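Local coordinates for trehalose-6-phosphate phosphatase (Candida albicans, PDB 5DXF), which belongs to glycosyltransferase family 20 and has the GT-B fold, in which two Rossmann-like domains face each other across a cleft, at residues 299-303 against 304-308; 381-384 against 385-389; 479-482 against 483-487. All coordinates share one frame; numbering follows the deposited sequence.

Interaction 1 (299-303 against 304-308); sequences IGIDT and EKIEH
Asp302 meets the first turn of helix 303-311 with both its backbone and its carboxylate. Its carbonyl O accepts from Ile306 N at 3.2 Å, with the donor in the carbonyl plane, while its side-chain OD1 takes Lys305 N at 3.3 Å. That second bond is nearly straight at the hydrogen, 166°, but Lys305 N arrives from above the carboxylate plane, 56° out of it. CG of Asp302 stands anti to the backbone N (chi1 -176°), which carries the carboxylate forward over the helix start, where OD1 also lies 3.5 Å from Glu304 CG. This is an N-cap: an aspartate just before the helix takes up an amide of the first turn, and its negative charge probably interacts favourably with the helix dipole. One residue on, Thr303 O receives Glu307 N at 3.0 Å, the next i to i+4 bond after that of Asp302 O. Beside the capping bonds, CD1 of Ile306 reaches back to Ile301 CB at 3.7 Å, the two side chains crossing at about a right angle. In the second shell, Gln513 NE2 also bonds OD1 of Asp302, Ile301 packs on helix 439-447, and the carboxylate of Glu307 is held by a salt bridge to Lys449 and a hydrogen bond to Tyr504.

Interaction 2 (381-384 against 385-389); sequences ANVE and TRVTE
Ala381 O is gripped twice by Thr385: the backbone N and the hydroxyl OG1 each bond it at 2.9 Å, coming from opposite faces of the carbonyl plane. The hydroxyl lies anti to the carbonyl carbon of Thr385 and beside its own N (chi1 -61°), a setting that turns it back along the helix toward the preceding turn. Three residues later the arrangement recurs. Glu384 O accepts Thr388 N at 3.0 Å and Thr388 OG1 at 2.8 Å, again from the two faces of the carbonyl, so both threonine hydroxyls spend their protons on the backbone four residues earlier. Such bonds are a familiar way for threonine to satisfy its hydroxyl within a helix; here they lie in the opening turns of helix 381-398, the helical link of a beta-alpha-beta unit between parallel strands 367-374 and 406-409. Between the doubled carbonyls run ordinary helical bonds, among them Val387 N to Val383 O at 2.9 Å. The aliphatic stem of Arg386 runs past Asn382 O before the chain bends at chi3 (63°) and carries the guanidinium group away. On the buried side CG1 of Val383 and CG2 of Val387 approach loosely, at 4.3 Å. Val387 packs on Val346, Ile347 and Leu350 of helix 346-359, and Val383 touches Lys342.

Interaction 3 (479-482 against 483-487); sequences VGVA and KTIND
Val481 and Ile485 form the close apolar part of this helix turn, with CG1 of Val481 3.7 Å from CD1 of Ile485. The two side chains run at a slant to each other, and both are buried. CG1 of Ile485 is anti to its carbonyl carbon (chi1 -72°), which folds the branch back over the preceding turn and leaves CD1 3.5 Å from Val481 O. Next to this pair, Gly480 O takes two bonds from Thr484: the backbone N at 2.9 Å and the hydroxyl OG1 at 2.6 Å, reaching it from opposite faces, with OG1 38° out of the carbonyl plane. The outer side is looser. There Val479 and Lys483, both exposed, lie alongside each other and point the same way, yet CG2 of Val479 comes no nearer than 4.1 Å to Lys483 NZ. The link that does join them is in the backbone, from Lys483 N to Val479 O at 3.1 Å and almost straight at 175°. Asn486 sends its side chain away from the earlier turn, and its OD1 is hydrogen-bonded to Trp363 NE1. Helix 478-489 lies between two kinds of neighbour: Ala482 and Ile485 rest on Phe356 of helix 346-359, whereas Val481 and Thr484 meet Val473 of strand 471-473 and Thr484 and Ile485 touch Ile456 of strand 455-458.

In the fold
The three contacts follow one another along the chain without overlapping. Interaction 1 comes just after strand 290-296 of the large mixed sheet, at the start of helix 303-311. Interactions 2 and 3 lie later, on helices 381-398 and 478-489 beside the two three-stranded parallel sheets. Interactions 1 and 2 are on opposite sides of the chain's centre, their centres about 33 Å apart; the centre of interaction 3 is about 30 Å from that of interaction 1 and about 23 Å from that of interaction 2. None touches another, but helix 346-359 receives side chains from both interaction 2 and interaction 3. Interaction 1 instead meets the C-terminal helix 512-526, consistent with its place near the junction of the two GT-B domains.

Interaction 1 (299-303 against 304-308)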
# COMPACT_ATOMS: atom_id res chain seq x y z
N ILE A 299 -3.47 -4.26 7.56
CA ILE A 299 -4.57 -3.39 7.16
C ILE A 299 -5.55 -4.07 6.22
O ILE A 299 -5.18 -4.92 5.43
CB ILE A 299 -4.08 -2.09 6.51
CG1 ILE A 299 -5.21 -1.07 6.48
CG2 ILE A 299 -3.55 -2.36 5.12
CD1 ILE A 299 -4.72 0.35 6.41
N GLY A 300 -6.82 -3.68 6.33
CA GLY A 300 -7.86 -4.22 5.48
C GLY A 300 -8.45 -3.13 4.61
O GLY A 300 -8.16 -1.95 4.80
N ILE A 301 -9.25 -3.56 3.64
CA ILE A 301 -10.00 -2.67 2.76
C ILE A 301 -11.37 -2.29 3.31
O ILE A 301 -11.87 -2.90 4.24
CB ILE A 301 -10.13 -3.25 1.35
CG1 ILE A 301 -10.64 -4.67 1.39
CG2 ILE A 301 -8.80 -3.23 0.64
CD1 ILE A 301 -10.62 -5.34 0.04
N ASP A 302 -11.99 -1.28 2.71
CA ASP A 302 -13.35 -0.93 3.04
C ASP A 302 -14.22 -1.82 2.19
O ASP A 302 -14.57 -1.48 1.08
CB ASP A 302 -13.63 0.51 2.67
CG ASP A 302 -14.99 0.95 3.08
OD1 ASP A 302 -15.88 0.09 3.19
OD2 ASP A 302 -15.17 2.15 3.32
N THR A 303 -14.54 -2.97 2.74
CA THR A 303 -15.22 -4.01 2.00
C THR A 303 -16.61 -3.64 1.53
O THR A 303 -17.00 -3.99 0.43
CB THR A 303 -15.31 -5.28 2.84
OG1 THR A 303 -14.03 -5.54 3.41
CG2 THR A 303 -15.68 -6.44 1.99
N GLU A 304 -17.36 -2.97 2.37
CA GLU A 304 -18.75 -2.64 2.03
C GLU A 304 -18.82 -1.69 0.83
O GLU A 304 -19.65 -1.89 -0.06
CB GLU A 304 -19.51 -2.04 3.24
CG GLU A 304 -19.28 -0.55 3.56
CD GLU A 304 -20.36 0.03 4.46
OE1 GLU A 304 -21.55 -0.32 4.26
OE2 GLU A 304 -20.04 0.83 5.37
N LYS A 305 -17.95 -0.69 0.79
CA LYS A 305 -17.98 0.29 -0.29
C LYS A 305 -17.49 -0.31 -1.60
O LYS A 305 -18.06 -0.05 -2.65
CB LYS A 305 -17.15 1.53 0.06
CG LYS A 305 -17.20 2.59 -1.02
CD LYS A 305 -16.98 3.99 -0.47
CE LYS A 305 -17.42 5.03 -1.48
NZ LYS A 305 -18.81 4.74 -1.92
N ILE A 306 -16.43 -1.11 -1.53
CA ILE A 306 -15.89 -1.76 -2.72
C ILE A 306 -16.89 -2.75 -3.30
O ILE A 306 -17.09 -2.80 -4.51
CB ILE A 306 -14.56 -2.48 -2.41
CG1 ILE A 306 -13.45 -1.45 -2.20
CG2 ILE A 306 -14.18 -3.44 -3.54
CD1 ILE A 306 -12.30 -1.96 -1.38
N GLU A 307 -17.53 -3.54 -2.44
CA GLU A 307 -18.56 -4.46 -2.89
C GLU A 307 -19.73 -3.70 -3.51
O GLU A 307 -20.19 -4.03 -4.61
CB GLU A 307 -19.04 -5.34 -1.74
CG GLU A 307 -19.96 -6.46 -2.16
CD GLU A 307 -20.05 -7.56 -1.12
OE1 GLU A 307 -20.95 -8.42 -1.22
OE2 GLU A 307 -19.20 -7.56 -0.19
N HIS A 308 -20.15 -2.62 -2.87
CA HIS A 308 -21.25 -1.85 -3.39
C HIS A 308 -20.99 -1.26 -4.77
O HIS A 308 -21.81 -1.39 -5.67
CB HIS A 308 -21.54 -0.71 -2.41
CG HIS A 308 -22.51 0.30 -2.93
ND1 HIS A 308 -22.15 1.59 -3.24
CD2 HIS A 308 -23.84 0.20 -3.19
CE1 HIS A 308 -23.21 2.24 -3.67
NE2 HIS A 308 -24.24 1.43 -3.65

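Interaction 2 (381-384 against 385-389)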
# COMPACT_ATOMS: atom_id res chain seq x y z
N ALA A 381 12.86 3.61 -14.24
CA ALA A 381 12.98 3.88 -15.66
C ALA A 381 13.46 2.64 -16.40
O ALA A 381 12.93 2.27 -17.45
CB ALA A 381 13.92 5.06 -15.91
N ASN A 382 14.47 1.98 -15.83
CA ASN A 382 14.95 0.73 -16.39
C ASN A 382 13.97 -0.41 -16.12
O ASN A 382 13.93 -1.38 -16.87
CB ASN A 382 16.33 0.36 -15.82
CG ASN A 382 17.39 1.38 -16.18
OD1 ASN A 382 17.24 2.14 -17.14
ND2 ASN A 382 18.47 1.40 -15.42
N VAL A 383 13.19 -0.28 -15.05
CA VAL A 383 12.10 -1.22 -14.81
C VAL A 383 11.07 -1.09 -15.92
O VAL A 383 10.61 -2.08 -16.48
CB VAL A 383 11.43 -0.99 -13.44
CG1 VAL A 383 10.16 -1.80 -13.32
CG2 VAL A 383 12.39 -1.34 -12.32
N GLU A 384 10.71 0.15 -16.24
CA GLU A 384 9.76 0.40 -17.31
C GLU A 384 10.32 -0.09 -18.65
O GLU A 384 9.59 -0.66 -19.46
CB GLU A 384 9.41 1.89 -17.40
CG GLU A 384 8.32 2.20 -18.41
CD GLU A 384 8.09 3.68 -18.61
OE1 GLU A 384 8.36 4.48 -17.69
OE2 GLU A 384 7.63 4.06 -19.71
N THR A 385 11.62 0.09 -18.85
CA THR A 385 12.28 -0.33 -20.09
C THR A 385 12.29 -1.86 -20.24
O THR A 385 12.01 -2.38 -21.32
CB THR A 385 13.73 0.20 -20.16
OG1 THR A 385 13.71 1.63 -20.14
CG2 THR A 385 14.41 -0.26 -21.44
N ARG A 386 12.61 -2.56 -19.15
CA ARG A 386 12.65 -4.02 -19.16
C ARG A 386 11.25 -4.61 -19.33
O ARG A 386 11.04 -5.46 -20.20
CB ARG A 386 13.28 -4.55 -17.87
CG ARG A 386 14.76 -4.23 -17.71
CD ARG A 386 15.26 -4.72 -16.36
NE ARG A 386 15.16 -6.18 -16.26
CZ ARG A 386 15.37 -6.87 -15.15
NH1 ARG A 386 15.69 -6.24 -14.03
NH2 ARG A 386 15.25 -8.19 -15.15
N VAL A 387 10.32 -4.16 -18.49
CA VAL A 387 8.91 -4.55 -18.58
C VAL A 387 8.41 -4.42 -20.01
O VAL A 387 7.81 -5.35 -20.58
CB VAL A 387 8.00 -3.68 -17.68
CG1 VAL A 387 6.56 -3.71 -18.16
CG2 VAL A 387 8.10 -4.13 -16.23
N THR A 388 8.67 -3.25 -20.57
CA THR A 388 8.27 -2.91 -21.92
C THR A 388 8.91 -3.82 -22.97
O THR A 388 8.25 -4.25 -23.92
CB THR A 388 8.64 -1.46 -22.20
OG1 THR A 388 7.74 -0.60 -21.51
CG2 THR A 388 8.56 -1.20 -23.64
N GLU A 389 10.19 -4.11 -22.80
CA GLU A 389 10.91 -5.00 -23.70
C GLU A 389 10.28 -6.39 -23.70
O GLU A 389 10.06 -6.99 -24.75
CB GLU A 389 12.39 -5.08 -23.31
CG GLU A 389 13.20 -6.08 -24.12
CD GLU A 389 14.69 -6.00 -23.84
OE1 GLU A 389 15.43 -6.94 -24.20
OE2 GLU A 389 15.14 -4.97 -23.28

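Interaction 3 (479-482 against 483-487)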
# COMPACT_ATOMS: atom_id res chain seq x y z
N VAL A 479 9.00 -20.65 -14.34
CA VAL A 479 8.47 -21.90 -14.82
C VAL A 479 7.37 -22.38 -13.90
O VAL A 479 6.37 -22.91 -14.35
CB VAL A 479 9.60 -22.93 -14.99
CG1 VAL A 479 10.58 -22.83 -13.84
CG2 VAL A 479 9.04 -24.33 -15.14
N GLY A 480 7.56 -22.20 -12.60
CA GLY A 480 6.55 -22.49 -11.61
C GLY A 480 5.31 -21.64 -11.73
O GLY A 480 4.20 -22.13 -11.59
N VAL A 481 5.51 -20.36 -11.99
CA VAL A 481 4.42 -19.41 -12.24
C VAL A 481 3.57 -19.88 -13.42
O VAL A 481 2.34 -19.85 -13.37
CB VAL A 481 4.96 -18.00 -12.52
CG1 VAL A 481 3.86 -17.10 -13.09
CG2 VAL A 481 5.55 -17.39 -11.25
N ALA A 482 4.24 -20.33 -14.47
CA ALA A 482 3.58 -20.87 -15.65
C ALA A 482 2.70 -22.07 -15.31
O ALA A 482 1.49 -22.08 -15.60
CB ALA A 482 4.61 -21.26 -16.69
N LYS A 483 3.31 -23.08 -14.69
CA LYS A 483 2.60 -24.27 -14.25
C LYS A 483 1.38 -23.92 -13.39
O LYS A 483 0.29 -24.48 -13.57
CB LYS A 483 3.53 -25.19 -13.46
CG LYS A 483 4.56 -25.94 -14.30
CD LYS A 483 5.68 -26.48 -13.43
CE LYS A 483 6.23 -27.79 -13.95
NZ LYS A 483 6.73 -27.68 -15.35
N THR A 484 1.56 -22.96 -12.48
CA THR A 484 0.51 -22.53 -11.58
C THR A 484 -0.64 -21.87 -12.33
O THR A 484 -1.80 -22.10 -12.02
CB THR A 484 1.04 -21.55 -10.52
OG1 THR A 484 2.19 -22.11 -9.87
CG2 THR A 484 -0.03 -21.26 -9.48
N ILE A 485 -0.30 -21.04 -13.32
CA ILE A 485 -1.31 -20.37 -14.14
C ILE A 485 -2.14 -21.41 -14.89
O ILE A 485 -3.38 -21.34 -14.91
CB ILE A 485 -0.66 -19.38 -15.13
CG1 ILE A 485 -0.15 -18.15 -14.38
CG2 ILE A 485 -1.65 -18.97 -16.20
CD1 ILE A 485 0.79 -17.29 -15.21
N ASN A 486 -1.46 -22.38 -15.50
CA ASN A 486 -2.17 -23.47 -16.17
C ASN A 486 -3.09 -24.22 -15.20
O ASN A 486 -4.24 -24.53 -15.55
CB ASN A 486 -1.18 -24.45 -16.81
CG ASN A 486 -1.87 -25.60 -17.51
OD1 ASN A 486 -2.42 -25.44 -18.60
ND2 ASN A 486 -1.85 -26.78 -16.89
N ASP A 487 -2.60 -24.50 -14.00
CA ASP A 487 -3.38 -25.21 -12.99
C ASP A 487 -4.62 -24.43 -12.57
O ASP A 487 -5.70 -25.00 -12.40
CB ASP A 487 -2.53 -25.50 -11.76
CG ASP A 487 -1.58 -26.67 -11.97
OD1 ASP A 487 -1.46 -27.14 -13.12
OD2 ASP A 487 -0.95 -27.10 -10.98